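Local coordinates for 457aa long hypothetical protein (Pyrococcus horikoshii, PDB 2CSU) that is of unknown function but joins a Rossmann-type CoA-binding domain to two domains of the succinyl-CoA ligase family, at residues R108-L113 against I125-V130; E112-A117 against M185-F190; I180-M185 against A191-Y196. All blocks are in the same frame, centred on the assembly; numbering follows the deposited sequence.

In the fold
The three contacts sit on one side of the chain's centre, where the CoA-binding domain meets the flavodoxin-like domain. Contacts 1 and 2 both use helix 104-120, share Glu112 and Leu113, and have centres about 6 Å apart. Contact 1 closes first along the chain, within the first domain. Contact 2 starts from the same helix and reaches across to the loop 185-190 of the second. Contact 3 lies within the second domain, its centre about 11 Å from that of contact 2 and about 13 Å from that of contact 1. Its segments lie before and after that loop in the chain, and 180-185 shares Met185 with it. The loop after strand 175-181 thus ties the two domains together.

Contact 1 (R108-L113 against I125-V130); sequences REEKEL and IGPNCV
Glu110 on helix 104-120 reaches over to Pro127, in the loop that leaves strand 123-125. This is the last beta-alpha-beta crossover of a Rossmann-type domain: strand 91-94, helix 104-120 and strand 123-125, with the two strands parallel and adjacent in the sheet.

CB of Glu110 points toward the loop but is still too far from Pro127 to touch it. CG stands anti to the backbone N (chi1 -179°), and the chain beyond it is extended, which carries the carboxylate out to the loop. On the way CG packs against Ala186 CB at 3.7 Å. The carboxylate carbon CD comes next, 4.0 Å from Pro127 CD. The two oxygens then have different surroundings. OE1 lies 3.4 Å from Pro127 CD and 3.7 Å from Pro127 CG, so it rests on one end of the proline ring. The same oxygen accepts hydrogen bonds from Asn184 ND2 and Gly100 N. This buried oxygen is therefore held by two donors. OE2 lies over Ala186 CB instead.

One helical turn on, Leu113 reaches the same ring more loosely. Its other neighbours include Ile94 on strand 91-94 and Val77 and Leu81 on helix 74-87. The peptide bond before Pro127 is cis, and Phe99 and Ile94 also touch the ring. The loop backbone is tied to the next domain by a hydrogen bond between Pro127 and Asn184. On the helix side, Leu113 CD1 stops 4.3 Å from Pro127 CG.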
# COMPACT_ATOMS: atom_id res chain seq x y z
N ARG A 108 25.49 19.32 25.33
CA ARG A 108 26.05 19.40 26.67
C ARG A 108 24.97 19.27 27.73
O ARG A 108 25.14 18.54 28.71
CB ARG A 108 26.80 20.73 26.84
CG ARG A 108 27.34 20.98 28.23
CD ARG A 108 28.48 22.00 28.23
NE ARG A 108 28.05 23.33 27.81
CZ ARG A 108 27.30 24.14 28.55
NH1 ARG A 108 26.88 23.76 29.75
NH2 ARG A 108 26.96 25.33 28.08
N GLU A 109 23.85 19.96 27.54
CA GLU A 109 22.76 19.87 28.50
C GLU A 109 22.27 18.44 28.51
O GLU A 109 21.94 17.88 29.56
CB GLU A 109 21.61 20.78 28.10
CG GLU A 109 21.90 22.25 28.22
CD GLU A 109 20.63 23.06 28.17
OE1 GLU A 109 20.69 24.25 27.78
OE2 GLU A 109 19.57 22.52 28.55
N GLU A 110 22.22 17.85 27.32
CA GLU A 110 21.75 16.49 27.16
C GLU A 110 22.61 15.54 27.97
O GLU A 110 22.09 14.70 28.70
CB GLU A 110 21.75 16.10 25.68
CG GLU A 110 21.25 14.70 25.41
CD GLU A 110 20.78 14.53 23.99
OE1 GLU A 110 19.72 15.09 23.66
OE2 GLU A 110 21.46 13.84 23.21
N LYS A 111 23.93 15.69 27.86
CA LYS A 111 24.85 14.84 28.60
C LYS A 111 24.65 14.98 30.10
O LYS A 111 24.74 14.00 30.83
CB LYS A 111 26.31 15.20 28.28
CG LYS A 111 27.28 14.63 29.31
CD LYS A 111 28.21 15.69 29.87
CE LYS A 111 28.44 15.48 31.38
NZ LYS A 111 27.79 16.54 32.21
N GLU A 112 24.40 16.20 30.55
CA GLU A 112 24.18 16.47 31.96
C GLU A 112 22.93 15.73 32.42
O GLU A 112 22.89 15.22 33.54
CB GLU A 112 24.06 17.98 32.20
CG GLU A 112 23.75 18.42 33.64
CD GLU A 112 24.71 17.82 34.67
OE1 GLU A 112 25.89 17.61 34.35
OE2 GLU A 112 24.27 17.57 35.82
N LEU A 113 21.91 15.66 31.55
CA LEU A 113 20.67 14.95 31.89
C LEU A 113 20.99 13.48 32.13
O LEU A 113 20.51 12.88 33.07
CB LEU A 113 19.64 15.05 30.77
CG LEU A 113 18.94 16.36 30.41
CD1 LEU A 113 17.85 16.08 29.37
CD2 LEU A 113 18.32 17.00 31.64
N ILE A 125 14.80 7.56 28.18
CA ILE A 125 14.55 7.46 26.75
C ILE A 125 14.26 8.83 26.14
O ILE A 125 13.43 9.60 26.63
CB ILE A 125 13.35 6.54 26.55
CG1 ILE A 125 13.66 5.14 27.10
CG2 ILE A 125 13.05 6.40 25.05
CD1 ILE A 125 12.67 4.09 26.59
N GLY A 126 15.00 9.15 25.07
CA GLY A 126 14.92 10.49 24.50
C GLY A 126 16.22 11.25 24.76
O GLY A 126 17.31 10.68 24.83
N PRO A 127 16.10 12.59 24.88
CA PRO A 127 14.83 13.30 24.77
C PRO A 127 14.39 13.47 23.31
O PRO A 127 14.81 12.74 22.42
CB PRO A 127 15.00 14.66 25.42
CG PRO A 127 16.49 14.99 25.40
CD PRO A 127 17.15 13.55 25.21
N ASN A 128 13.50 14.45 23.10
CA ASN A 128 12.94 14.65 21.77
C ASN A 128 12.43 13.34 21.17
O ASN A 128 12.85 12.89 20.12
CB ASN A 128 14.03 15.24 20.87
CG ASN A 128 13.39 15.85 19.65
OD1 ASN A 128 12.22 16.24 19.66
ND2 ASN A 128 14.19 15.95 18.58
N CYS A 129 11.51 12.70 21.92
CA CYS A 129 10.92 11.45 21.44
C CYS A 129 9.40 11.53 21.44
O CYS A 129 8.80 12.43 22.03
CB CYS A 129 11.37 10.33 22.38
SG CYS A 129 10.69 10.53 24.04
N VAL A 130 8.77 10.59 20.71
CA VAL A 130 7.31 10.56 20.71
C VAL A 130 6.76 9.71 21.86
O VAL A 130 5.58 9.76 22.20
CB VAL A 130 6.84 10.00 19.37
CG1 VAL A 130 5.33 9.76 19.41
CG2 VAL A 130 7.15 10.99 18.26

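Contact 2 (E112-A117 against M185-F190); sequences ELVEIA and MADVDF
Val114 and Ala186 meet methyl to methyl, with Val114 CG2 3.8 Å from Ala186 CB. The valine fork is set by chi1 at 175°. CG2 lies beside the backbone N and faces the alanine. CG1 is anti to that N and turns toward Asp187, coming within 4.2 Å of its OD1. That second approach is a loose one between a methyl and a carboxylate oxygen. Ala117, one turn further along helix 104-120, also points toward the loop, but its CB stays 4.6 Å from Asp187 OD2.

The polar end of Asp187 is occupied elsewhere. OD2 forms a salt bridge with Arg123 NE and accepts a hydrogen bond from Ile124 N. Two donors thus fix this oxygen at the start of strand 123-125, and the carboxylate is held beside the helix. His118 of the helix also touches the aspartate.

The contact crosses between two domains. Helix 104-120 belongs to the Rossmann-type CoA-binding domain, and the loop 185-190 to the flavodoxin-like domain that follows. The loop passes along strand 123-125, the outermost strand on its side of the parallel sheet within this chain. Ala186 bonds to Gly126 and Val188 to Ile124 through their backbones, so loop and strand run in antiparallel sense. Gly126 O is 2.9 Å from Ala186 N.

Further out, the Val188 side chain faces Arg123 and Ile125 of the same strand. Asp189 then takes the N-cap position of helix 190-197, where its OD1 accepts a hydrogen bond from Glu192 N.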
# COMPACT_ATOMS: atom_id res chain seq x y z
N GLU A 112 24.40 16.20 30.55
CA GLU A 112 24.18 16.47 31.96
C GLU A 112 22.93 15.73 32.42
O GLU A 112 22.89 15.22 33.54
CB GLU A 112 24.06 17.98 32.20
CG GLU A 112 23.75 18.42 33.64
CD GLU A 112 24.71 17.82 34.67
OE1 GLU A 112 25.89 17.61 34.35
OE2 GLU A 112 24.27 17.57 35.82
N LEU A 113 21.91 15.66 31.55
CA LEU A 113 20.67 14.95 31.89
C LEU A 113 20.99 13.48 32.13
O LEU A 113 20.51 12.88 33.07
CB LEU A 113 19.64 15.05 30.77
CG LEU A 113 18.94 16.36 30.41
CD1 LEU A 113 17.85 16.08 29.37
CD2 LEU A 113 18.32 17.00 31.64
N VAL A 114 21.82 12.91 31.26
CA VAL A 114 22.21 11.51 31.37
C VAL A 114 23.04 11.30 32.62
O VAL A 114 22.86 10.32 33.36
CB VAL A 114 22.98 11.07 30.11
CG1 VAL A 114 23.48 9.64 30.27
CG2 VAL A 114 22.06 11.18 28.90
N GLU A 115 23.95 12.23 32.88
CA GLU A 115 24.80 12.17 34.06
C GLU A 115 23.93 12.16 35.32
O GLU A 115 24.18 11.41 36.26
CB GLU A 115 25.75 13.38 34.09
CG GLU A 115 26.66 13.43 35.32
CD GLU A 115 27.84 14.37 35.15
OE1 GLU A 115 27.73 15.56 35.53
OE2 GLU A 115 28.88 13.91 34.63
N ILE A 116 22.89 12.99 35.33
CA ILE A 116 22.01 13.03 36.49
C ILE A 116 21.29 11.70 36.63
O ILE A 116 21.16 11.17 37.73
CB ILE A 116 20.95 14.15 36.36
CG1 ILE A 116 21.62 15.52 36.51
CG2 ILE A 116 19.88 13.98 37.43
CD1 ILE A 116 20.65 16.71 36.44
N ALA A 117 20.85 11.14 35.51
CA ALA A 117 20.15 9.86 35.56
C ALA A 117 21.02 8.77 36.16
O ALA A 117 20.59 8.05 37.04
CB ALA A 117 19.67 9.45 34.17
N MSE A 185 17.99 9.58 21.47
CA MSE A 185 18.59 8.34 21.97
C MSE A 185 19.86 8.62 22.78
O MSE A 185 20.94 8.11 22.50
CB MSE A 185 18.91 7.47 20.77
CG MSE A 185 19.46 6.10 21.17
SE MSE A 185 19.50 4.95 19.78
CE MSE A 185 21.22 5.22 19.32
N ALA A 186 19.71 9.48 23.81
CA ALA A 186 20.86 9.86 24.61
C ALA A 186 21.33 8.73 25.53
O ALA A 186 22.51 8.48 25.71
CB ALA A 186 20.47 11.08 25.45
N ASP A 187 20.34 8.05 26.15
CA ASP A 187 20.68 6.99 27.09
C ASP A 187 20.39 5.60 26.52
O ASP A 187 21.21 4.99 25.84
CB ASP A 187 19.86 7.22 28.36
CG ASP A 187 20.54 6.53 29.53
OD1 ASP A 187 21.61 5.97 29.32
OD2 ASP A 187 19.99 6.55 30.62
N VAL A 188 19.19 5.08 26.86
CA VAL A 188 18.79 3.79 26.32
C VAL A 188 18.85 3.79 24.79
O VAL A 188 18.35 4.69 24.13
CB VAL A 188 17.36 3.51 26.79
CG1 VAL A 188 16.87 2.19 26.21
CG2 VAL A 188 17.31 3.45 28.31
N ASP A 189 19.52 2.77 24.23
CA ASP A 189 19.65 2.72 22.78
C ASP A 189 19.11 1.41 22.19
O ASP A 189 18.50 0.60 22.87
CB ASP A 189 21.12 2.90 22.41
CG ASP A 189 21.97 1.84 23.11
OD1 ASP A 189 21.42 0.78 23.43
OD2 ASP A 189 23.15 2.08 23.33
N PHE A 190 19.35 1.27 20.89
CA PHE A 190 18.92 0.08 20.16
C PHE A 190 19.41 -1.19 20.85
O PHE A 190 18.62 -2.11 21.13
CB PHE A 190 19.48 0.07 18.73
CG PHE A 190 18.86 1.09 17.82
CD1 PHE A 190 17.50 1.06 17.55
CD2 PHE A 190 19.65 2.06 17.20
CE1 PHE A 190 16.92 1.99 16.68
CE2 PHE A 190 19.09 2.99 16.34
CZ PHE A 190 17.72 2.95 16.07

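Contact 3 (I180-M185 against A191-Y196); sequences ISVGNM and AELMEY
Ile180 and Leu193 are brought together by their first torsions. In Ile180, chi1 of -60° sets CG2 anti to the backbone N and leaves CG1 beside that N. In Leu193, chi1 of -77° places CG anti to the carbonyl carbon. With chi2 near 177°, CD1 is carried out toward strand 175-181. The result is a close methyl contact, Ile180 CG2 to Leu193 CD1 at 3.6 Å.

Val182 joins from the loop that follows the strand. Its CG1 comes within 4.0 Å of the same Leu193 CD1. One leucine methyl therefore touches two residues. Ile180 CG2 and Val182 CG1 are themselves 3.7 Å apart, so the three methyls form a compact buried cluster. Ile180 and Val182 both lie alongside the leucine, their side chains running antiparallel to it.

Beyond Val182 the chain reverses in a type II' beta turn, closed by Met185 N to Val182 O at 2.8 Å. Gly183 takes the positive phi of this turn. Asn184 at its corner also donates from ND2 to Glu101 OE1 in the CoA-binding domain.

The wider arrangement is a beta-alpha-beta crossover of the flavodoxin-like domain. Strand 175-181 leads into helix 190-197 and then into the parallel strand 205-210, with strand 152-156 between the two. Ile155 of that middle strand touches Ile180, Val182 and Leu193. Val188, in the loop before the helix, also covers the leucine. Elsewhere on the helix, Met194 packs on Phe219 and Val222 of helix 216-229.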
# COMPACT_ATOMS: atom_id res chain seq x y z
N ILE A 180 8.71 2.03 20.36
CA ILE A 180 9.68 2.86 21.05
C ILE A 180 10.27 3.93 20.14
O ILE A 180 11.06 3.68 19.25
CB ILE A 180 10.80 1.96 21.58
CG1 ILE A 180 10.22 0.94 22.56
CG2 ILE A 180 11.83 2.82 22.35
CD1 ILE A 180 10.01 -0.42 21.90
N SER A 181 9.80 5.17 20.37
CA SER A 181 10.52 6.31 19.82
C SER A 181 11.66 6.71 20.76
O SER A 181 11.46 7.00 21.93
CB SER A 181 9.52 7.46 19.67
OG SER A 181 10.23 8.63 19.25
N VAL A 182 12.89 6.66 20.23
CA VAL A 182 14.05 6.95 21.07
C VAL A 182 14.49 8.40 20.94
O VAL A 182 15.29 8.92 21.70
CB VAL A 182 15.19 6.02 20.65
CG1 VAL A 182 14.82 4.58 20.99
CG2 VAL A 182 15.41 6.14 19.16
N GLY A 183 13.94 9.05 19.89
CA GLY A 183 14.31 10.44 19.64
C GLY A 183 15.82 10.62 19.65
O GLY A 183 16.56 9.97 18.92
N ASN A 184 16.42 11.53 20.42
CA ASN A 184 17.86 11.76 20.39
C ASN A 184 18.66 10.55 20.85
O ASN A 184 19.87 10.50 20.64
CB ASN A 184 18.22 12.98 21.26
CG ASN A 184 17.60 14.27 20.74
OD1 ASN A 184 17.12 14.33 19.62
ND2 ASN A 184 17.61 15.31 21.57
N MSE A 185 17.99 9.58 21.47
CA MSE A 185 18.59 8.34 21.97
C MSE A 185 19.86 8.62 22.78
O MSE A 185 20.94 8.11 22.50
CB MSE A 185 18.91 7.47 20.77
CG MSE A 185 19.46 6.10 21.17
SE MSE A 185 19.50 4.95 19.78
CE MSE A 185 21.22 5.22 19.32
N ALA A 191 20.72 -1.23 21.12
CA ALA A 191 21.34 -2.40 21.74
C ALA A 191 20.68 -2.83 23.05
O ALA A 191 20.34 -4.00 23.23
CB ALA A 191 22.81 -2.13 21.99
N GLU A 192 20.52 -1.88 23.97
CA GLU A 192 19.91 -2.19 25.24
C GLU A 192 18.47 -2.64 25.04
O GLU A 192 17.99 -3.52 25.75
CB GLU A 192 19.97 -0.98 26.17
CG GLU A 192 21.31 -0.84 26.90
CD GLU A 192 21.73 0.61 27.09
OE1 GLU A 192 20.92 1.41 27.61
OE2 GLU A 192 22.88 0.96 26.72
N LEU A 193 17.80 -2.05 24.07
CA LEU A 193 16.42 -2.42 23.80
C LEU A 193 16.35 -3.82 23.19
O LEU A 193 15.48 -4.60 23.56
CB LEU A 193 15.77 -1.40 22.88
CG LEU A 193 15.36 -0.10 23.58
CD1 LEU A 193 14.79 0.85 22.55
CD2 LEU A 193 14.33 -0.38 24.68
N MSE A 194 17.27 -4.13 22.28
CA MSE A 194 17.30 -5.45 21.66
C MSE A 194 17.63 -6.50 22.71
O MSE A 194 17.16 -7.63 22.61
CB MSE A 194 18.33 -5.51 20.53
CG MSE A 194 17.87 -4.89 19.21
SE MSE A 194 19.15 -4.77 17.91
CE MSE A 194 20.29 -4.08 18.77
N GLU A 195 18.45 -6.14 23.69
CA GLU A 195 18.78 -7.12 24.73
C GLU A 195 17.52 -7.44 25.52
O GLU A 195 17.22 -8.60 25.78
CB GLU A 195 19.87 -6.58 25.67
CG GLU A 195 21.29 -6.64 25.08
CD GLU A 195 22.36 -6.03 26.00
OE1 GLU A 195 22.16 -4.89 26.48
OE2 GLU A 195 23.39 -6.69 26.23
N TYR A 196 16.77 -6.42 25.90
CA TYR A 196 15.55 -6.66 26.66
C TYR A 196 14.49 -7.43 25.86
O TYR A 196 13.89 -8.39 26.36
CB TYR A 196 14.99 -5.33 27.13
CG TYR A 196 13.53 -5.37 27.51
CD1 TYR A 196 13.11 -5.93 28.72
CD2 TYR A 196 12.56 -4.85 26.65
CE1 TYR A 196 11.76 -5.96 29.06
CE2 TYR A 196 11.21 -4.88 26.98
CZ TYR A 196 10.82 -5.43 28.19
OH TYR A 196 9.48 -5.47 28.51